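PDB 4K00: 1,4-dihydroxy-2-naphthoyl-CoA hydrolase from Synechocystis sp., which hydrolyses the thioester of 1,4-dihydroxy-2-naphthoyl-CoA to release 1,4-dihydroxy-2-naphthoate and CoA, a step in phylloquinone biosynthesis. Local coordinates for residues A[87-99]-A[106-118]. Sequence-based numbering, arbitrary orientation.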
loop_
_atom_site.group_PDB
_atom_site.type_symbol
_atom_site.label_atom_id
_atom_site.label_comp_id
_atom_site.label_asym_id
_atom_site.label_seq_id
_atom_site.Cartn_x
_atom_site.Cartn_y
_atom_site.Cartn_z
ATOM N N ALA A 87 -14.177 -13.175 -22.324
ATOM C CA ALA A 87 -13.746 -14.557 -22.544
ATOM C C ALA A 87 -14.906 -15.571 -22.427
ATOM O O ALA A 87 -14.854 -16.659 -23.001
ATOM C CB ALA A 87 -12.636 -14.897 -21.562
ATOM N N SER A 88 -15.957 -15.203 -21.701
ATOM C CA SER A 88 -17.102 -16.089 -21.496
ATOM C C SER A 88 -18.286 -15.250 -21.061
ATOM O O SER A 88 -18.175 -14.036 -20.975
ATOM C CB SER A 88 -16.793 -17.154 -20.439
ATOM O OG SER A 88 -16.830 -16.600 -19.132
ATOM N N ALA A 89 -19.420 -15.887 -20.799
ATOM C CA ALA A 89 -20.599 -15.165 -20.334
ATOM C C ALA A 89 -20.264 -14.427 -19.042
ATOM O O ALA A 89 -20.849 -13.391 -18.743
ATOM C CB ALA A 89 -21.771 -16.122 -20.109
ATOM N N HIS A 90 -19.325 -14.963 -18.275
ATOM C CA HIS A 90 -19.162 -14.535 -16.897
ATOM C C HIS A 90 -17.768 -13.988 -16.620
ATOM O O HIS A 90 -17.489 -13.568 -15.508
ATOM C CB HIS A 90 -19.486 -15.680 -15.936
ATOM C CG HIS A 90 -18.584 -16.865 -16.081
ATOM N ND1 HIS A 90 -18.932 -17.982 -16.812
ATOM C CD2 HIS A 90 -17.349 -17.109 -15.587
ATOM C CE1 HIS A 90 -17.943 -18.860 -16.768
ATOM N NE2 HIS A 90 -16.969 -18.353 -16.036
ATOM N N ARG A 91 -16.903 -13.980 -17.633
ATOM C CA ARG A 91 -15.489 -13.659 -17.448
ATOM C C ARG A 91 -15.004 -12.661 -18.508
ATOM O O ARG A 91 -15.322 -12.786 -19.690
ATOM C CB ARG A 91 -14.638 -14.932 -17.528
ATOM C CG ARG A 91 -13.166 -14.719 -17.221
ATOM C CD ARG A 91 -12.420 -16.015 -16.904
ATOM N NE ARG A 91 -12.480 -16.981 -17.991
ATOM C CZ ARG A 91 -11.549 -17.096 -18.930
ATOM N NH1 ARG A 91 -10.489 -16.295 -18.909
ATOM N NH2 ARG A 91 -11.677 -18.001 -19.893
ATOM N N PHE A 92 -14.218 -11.688 -18.078
ATOM C CA PHE A 92 -13.467 -10.867 -19.009
ATOM C C PHE A 92 -11.994 -10.787 -18.651
ATOM O O PHE A 92 -11.588 -11.075 -17.508
ATOM C CB PHE A 92 -14.085 -9.477 -19.182
ATOM C CG PHE A 92 -14.071 -8.615 -17.947
ATOM C CD1 PHE A 92 -12.998 -7.767 -17.686
ATOM C CD2 PHE A 92 -15.148 -8.599 -17.077
ATOM C CE1 PHE A 92 -12.985 -6.954 -16.562
ATOM C CE2 PHE A 92 -15.139 -7.793 -15.949
ATOM C CZ PHE A 92 -14.060 -6.952 -15.703
ATOM N N CYS A 93 -11.193 -10.361 -19.621
ATOM C CA CYS A 93 -9.741 -10.401 -19.501
ATOM C C CYS A 93 -9.126 -9.082 -19.935
ATOM O O CYS A 93 -9.327 -8.646 -21.073
ATOM C CB CYS A 93 -9.175 -11.514 -20.375
ATOM S SG CYS A 93 -9.849 -13.143 -20.006
ATOM N N CYS A 94 -8.366 -8.470 -19.029
ATOM C CA CYS A 94 -7.638 -7.240 -19.310
ATOM C C CYS A 94 -6.173 -7.542 -19.630
ATOM O O CYS A 94 -5.519 -8.306 -18.918
ATOM C CB CYS A 94 -7.697 -6.321 -18.094
ATOM S SG CYS A 94 -9.352 -5.751 -17.646
ATOM N N ASP A 95 -5.677 -6.939 -20.708
ATOM C CA ASP A 95 -4.276 -7.060 -21.143
ATOM C C ASP A 95 -3.629 -5.706 -21.085
ATOM O O ASP A 95 -4.184 -4.735 -21.598
ATOM C CB ASP A 95 -4.205 -7.525 -22.592
ATOM C CG ASP A 95 -4.147 -9.011 -22.720
ATOM O OD1 ASP A 95 -3.053 -9.577 -22.501
ATOM O OD2 ASP A 95 -5.187 -9.604 -23.062
ATOM N N TYR A 96 -2.460 -5.633 -20.454
ATOM C CA TYR A 96 -1.828 -4.345 -20.175
ATOM C C TYR A 96 -0.422 -4.340 -20.728
ATOM O O TYR A 96 0.290 -5.337 -20.631
ATOM C CB TYR A 96 -1.743 -4.077 -18.671
ATOM C CG TYR A 96 -3.002 -4.294 -17.860
ATOM C CD1 TYR A 96 -3.349 -5.552 -17.379
ATOM C CD2 TYR A 96 -3.820 -3.223 -17.530
ATOM C CE1 TYR A 96 -4.491 -5.739 -16.614
ATOM C CE2 TYR A 96 -4.955 -3.395 -16.754
ATOM C CZ TYR A 96 -5.285 -4.653 -16.293
ATOM O OH TYR A 96 -6.415 -4.826 -15.528
ATOM N N GLU A 97 -0.013 -3.206 -21.282
ATOM C CA GLU A 97 1.407 -2.911 -21.460
ATOM C C GLU A 97 1.741 -1.617 -20.755
ATOM O O GLU A 97 1.005 -0.638 -20.891
ATOM C CB GLU A 97 1.751 -2.732 -22.938
ATOM C CG GLU A 97 1.512 -3.946 -23.804
ATOM C CD GLU A 97 2.248 -3.851 -25.129
ATOM O OE1 GLU A 97 2.278 -2.753 -25.717
ATOM O OE2 GLU A 97 2.815 -4.864 -25.568
ATOM N N ILE A 98 2.848 -1.621 -20.005
ATOM C CA ILE A 98 3.307 -0.425 -19.300
ATOM C C ILE A 98 4.595 0.074 -19.935
ATOM O O ILE A 98 5.566 -0.678 -20.081
ATOM C CB ILE A 98 3.546 -0.685 -17.796
ATOM C CG1 ILE A 98 2.310 -1.319 -17.164
ATOM C CG2 ILE A 98 3.896 0.616 -17.077
ATOM C CD1 ILE A 98 2.505 -1.745 -15.722
ATOM N N SER A 99 4.594 1.344 -20.315
ATOM C CA SER A 99 5.722 1.920 -21.015
ATOM C C SER A 99 6.056 3.296 -20.450
ATOM O O SER A 99 5.208 3.940 -19.825
ATOM C CB SER A 99 5.412 2.029 -22.509
ATOM O OG SER A 99 4.237 2.801 -22.709
ATOM N N LEU A 106 9.120 -0.287 -23.300
ATOM C CA LEU A 106 8.250 -1.243 -22.619
ATOM C C LEU A 106 8.858 -1.738 -21.304
ATOM O O LEU A 106 9.933 -2.353 -21.279
ATOM C CB LEU A 106 7.973 -2.440 -23.533
ATOM C CG LEU A 106 7.016 -3.493 -22.972
ATOM C CD1 LEU A 106 5.592 -2.960 -22.922
ATOM C CD2 LEU A 106 7.093 -4.750 -23.824
ATOM N N LEU A 107 8.147 -1.490 -20.217
ATOM C CA LEU A 107 8.619 -1.862 -18.883
ATOM C C LEU A 107 8.050 -3.211 -18.414
ATOM O O LEU A 107 8.736 -3.980 -17.735
ATOM C CB LEU A 107 8.237 -0.769 -17.900
ATOM C CG LEU A 107 8.722 0.629 -18.263
ATOM C CD1 LEU A 107 8.228 1.637 -17.233
ATOM C CD2 LEU A 107 10.235 0.642 -18.369
ATOM N N ALA A 108 6.796 -3.475 -18.758
ATOM C CA ALA A 108 6.075 -4.639 -18.241
ATOM C C ALA A 108 4.868 -4.952 -19.113
ATOM O O ALA A 108 4.303 -4.067 -19.746
ATOM C CB ALA A 108 5.627 -4.405 -16.799
ATOM N N ARG A 109 4.480 -6.225 -19.135
ATOM C CA ARG A 109 3.188 -6.651 -19.676
ATOM C C ARG A 109 2.445 -7.413 -18.575
ATOM O O ARG A 109 3.071 -8.027 -17.708
ATOM C CB ARG A 109 3.377 -7.569 -20.893
ATOM C CG ARG A 109 3.901 -8.957 -20.531
ATOM C CD ARG A 109 4.047 -9.879 -21.732
ATOM N NE ARG A 109 4.611 -11.162 -21.327
ATOM C CZ ARG A 109 4.827 -12.188 -22.141
ATOM N NH1 ARG A 109 4.538 -12.095 -23.430
ATOM N NH2 ARG A 109 5.338 -13.315 -21.660
ATOM N N ALA A 110 1.118 -7.364 -18.601
ATOM C CA ALA A 110 0.322 -8.008 -17.557
ATOM C C ALA A 110 -1.047 -8.430 -18.086
ATOM O O ALA A 110 -1.491 -7.980 -19.155
ATOM C CB ALA A 110 0.155 -7.074 -16.360
ATOM N N GLN A 111 -1.697 -9.310 -17.326
ATOM C CA GLN A 111 -3.079 -9.702 -17.566
ATOM C C GLN A 111 -3.801 -9.804 -16.234
ATOM O O GLN A 111 -3.204 -10.202 -15.234
ATOM C CB GLN A 111 -3.144 -11.047 -18.265
ATOM C CG GLN A 111 -2.681 -11.024 -19.704
ATOM C CD GLN A 111 -3.045 -12.298 -20.454
ATOM O OE1 GLN A 111 -3.326 -13.334 -19.847
ATOM N NE2 GLN A 111 -3.027 -12.225 -21.786
ATOM N N THR A 112 -5.067 -9.393 -16.209
ATOM C CA THR A 112 -5.963 -9.724 -15.102
ATOM C C THR A 112 -7.267 -10.309 -15.656
ATOM O O THR A 112 -7.746 -9.875 -16.690
ATOM C CB THR A 112 -6.265 -8.495 -14.215
ATOM O OG1 THR A 112 -6.859 -7.446 -14.990
ATOM C CG2 THR A 112 -4.994 -7.960 -13.553
ATOM N N HIS A 113 -7.804 -11.324 -14.984
ATOM C CA HIS A 113 -9.080 -11.929 -15.348
ATOM C C HIS A 113 -10.062 -11.692 -14.211
ATOM O O HIS A 113 -9.699 -11.782 -13.018
ATOM C CB HIS A 113 -8.966 -13.445 -15.542
ATOM C CG HIS A 113 -7.998 -13.875 -16.600
ATOM N ND1 HIS A 113 -7.248 -12.991 -17.348
ATOM C CD2 HIS A 113 -7.656 -15.112 -17.030
ATOM C CE1 HIS A 113 -6.483 -13.667 -18.190
ATOM N NE2 HIS A 113 -6.717 -14.953 -18.022
ATOM N N HIS A 114 -11.301 -11.433 -14.586
ATOM C CA HIS A 114 -12.338 -10.995 -13.667
ATOM C C HIS A 114 -13.597 -11.781 -13.976
ATOM O O HIS A 114 -13.941 -12.006 -15.151
ATOM C CB HIS A 114 -12.644 -9.507 -13.869
ATOM C CG HIS A 114 -11.432 -8.630 -13.909
ATOM N ND1 HIS A 114 -11.168 -7.687 -12.940
ATOM C CD2 HIS A 114 -10.427 -8.534 -14.812
ATOM C CE1 HIS A 114 -10.050 -7.050 -13.244
ATOM N NE2 HIS A 114 -9.574 -7.554 -14.369
ATOM N N VAL A 115 -14.310 -12.191 -12.936
ATOM C CA VAL A 115 -15.527 -12.928 -13.141
ATOM C C VAL A 115 -16.655 -12.317 -12.336
ATOM O O VAL A 115 -16.439 -11.718 -11.279
ATOM C CB VAL A 115 -15.381 -14.407 -12.766
ATOM C CG1 VAL A 115 -14.229 -15.045 -13.528
ATOM C CG2 VAL A 115 -15.199 -14.555 -11.266
ATOM N N CYS A 116 -17.862 -12.461 -12.858
ATOM C CA CYS A 116 -19.037 -12.024 -12.148
ATOM C C CYS A 116 -19.639 -13.207 -11.415
ATOM O O CYS A 116 -19.888 -14.247 -12.021
ATOM C CB CYS A 116 -20.041 -11.440 -13.126
ATOM S SG CYS A 116 -21.546 -10.830 -12.353
ATOM N N ILE A 117 -19.859 -13.045 -10.111
ATOM C CA ILE A 117 -20.527 -14.071 -9.317
ATOM C C ILE A 117 -21.722 -13.503 -8.556
ATOM O O ILE A 117 -21.690 -12.369 -8.067
ATOM C CB ILE A 117 -19.569 -14.749 -8.319
ATOM C CG1 ILE A 117 -18.906 -13.710 -7.414
ATOM C CG2 ILE A 117 -18.508 -15.544 -9.059
ATOM C CD1 ILE A 117 -18.047 -14.300 -6.314
ATOM N N ALA A 118 -22.775 -14.302 -8.472
ATOM C CA ALA A 118 -23.921 -13.968 -7.643
ATOM C C ALA A 118 -23.599 -14.276 -6.190
ATOM O O ALA A 118 -22.956 -15.283 -5.893
ATOM C CB ALA A 118 -25.139 -14.744 -8.095
#
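Tyr-96 reaches across the hairpin to Thr-112, their OH and OG1 oxygens 2.7 Å apart in a hydrogen bond. The pair exemplifies antiparallel cross-strand pairing, in which the face decides the chemistry: Phe-92, Tyr-96, Thr-112 and His-114 on one side, Arg-91, Cys-93, Asp-95, Gln-111 and His-113 on the other. OG1 of Thr-112, turned between its own backbone N and carbonyl carbon (chi1 59°), is also bonded to NE2 of His-114 at 2.8 Å. His-114 is further placed by Phe-92: the two rings lie nearly parallel, 6° apart, but slid so that CB of His-114 sits over the phenyl face, 3.7 Å from its centroid.

On the other face, SG of Cys-93 stands over the centre of the His-113 ring, 3.8 Å from the centroid, while NH1 of Arg-91 approaches the ring obliquely. Replacing His-113 by an alanine would probably cost the Cys-93 sulfur the ring face it rests on, and Arg-91 NH1 the ring alongside it. Farther along, NE2 of Gln-111 donates to the syn side of OD1 of Asp-95 at 2.7 Å, somewhat out of the carboxylate plane.

Paired backbones of 91-99 and 106-115 set this register, up to a classic bulge where Leu-107 and Ala-108 both face Ile-98. Strands 77-86 and 57-68 flank the hairpin in the hotdog sheet, and helix 26-43 brings Cys-33 and Tyr-37 against Tyr-96. The inner face thus buries a short chain of hydrogen bonds, Tyr-96 OH to Thr-112 OG1 to His-114 NE2, whose members find partners in one another among apolar neighbours.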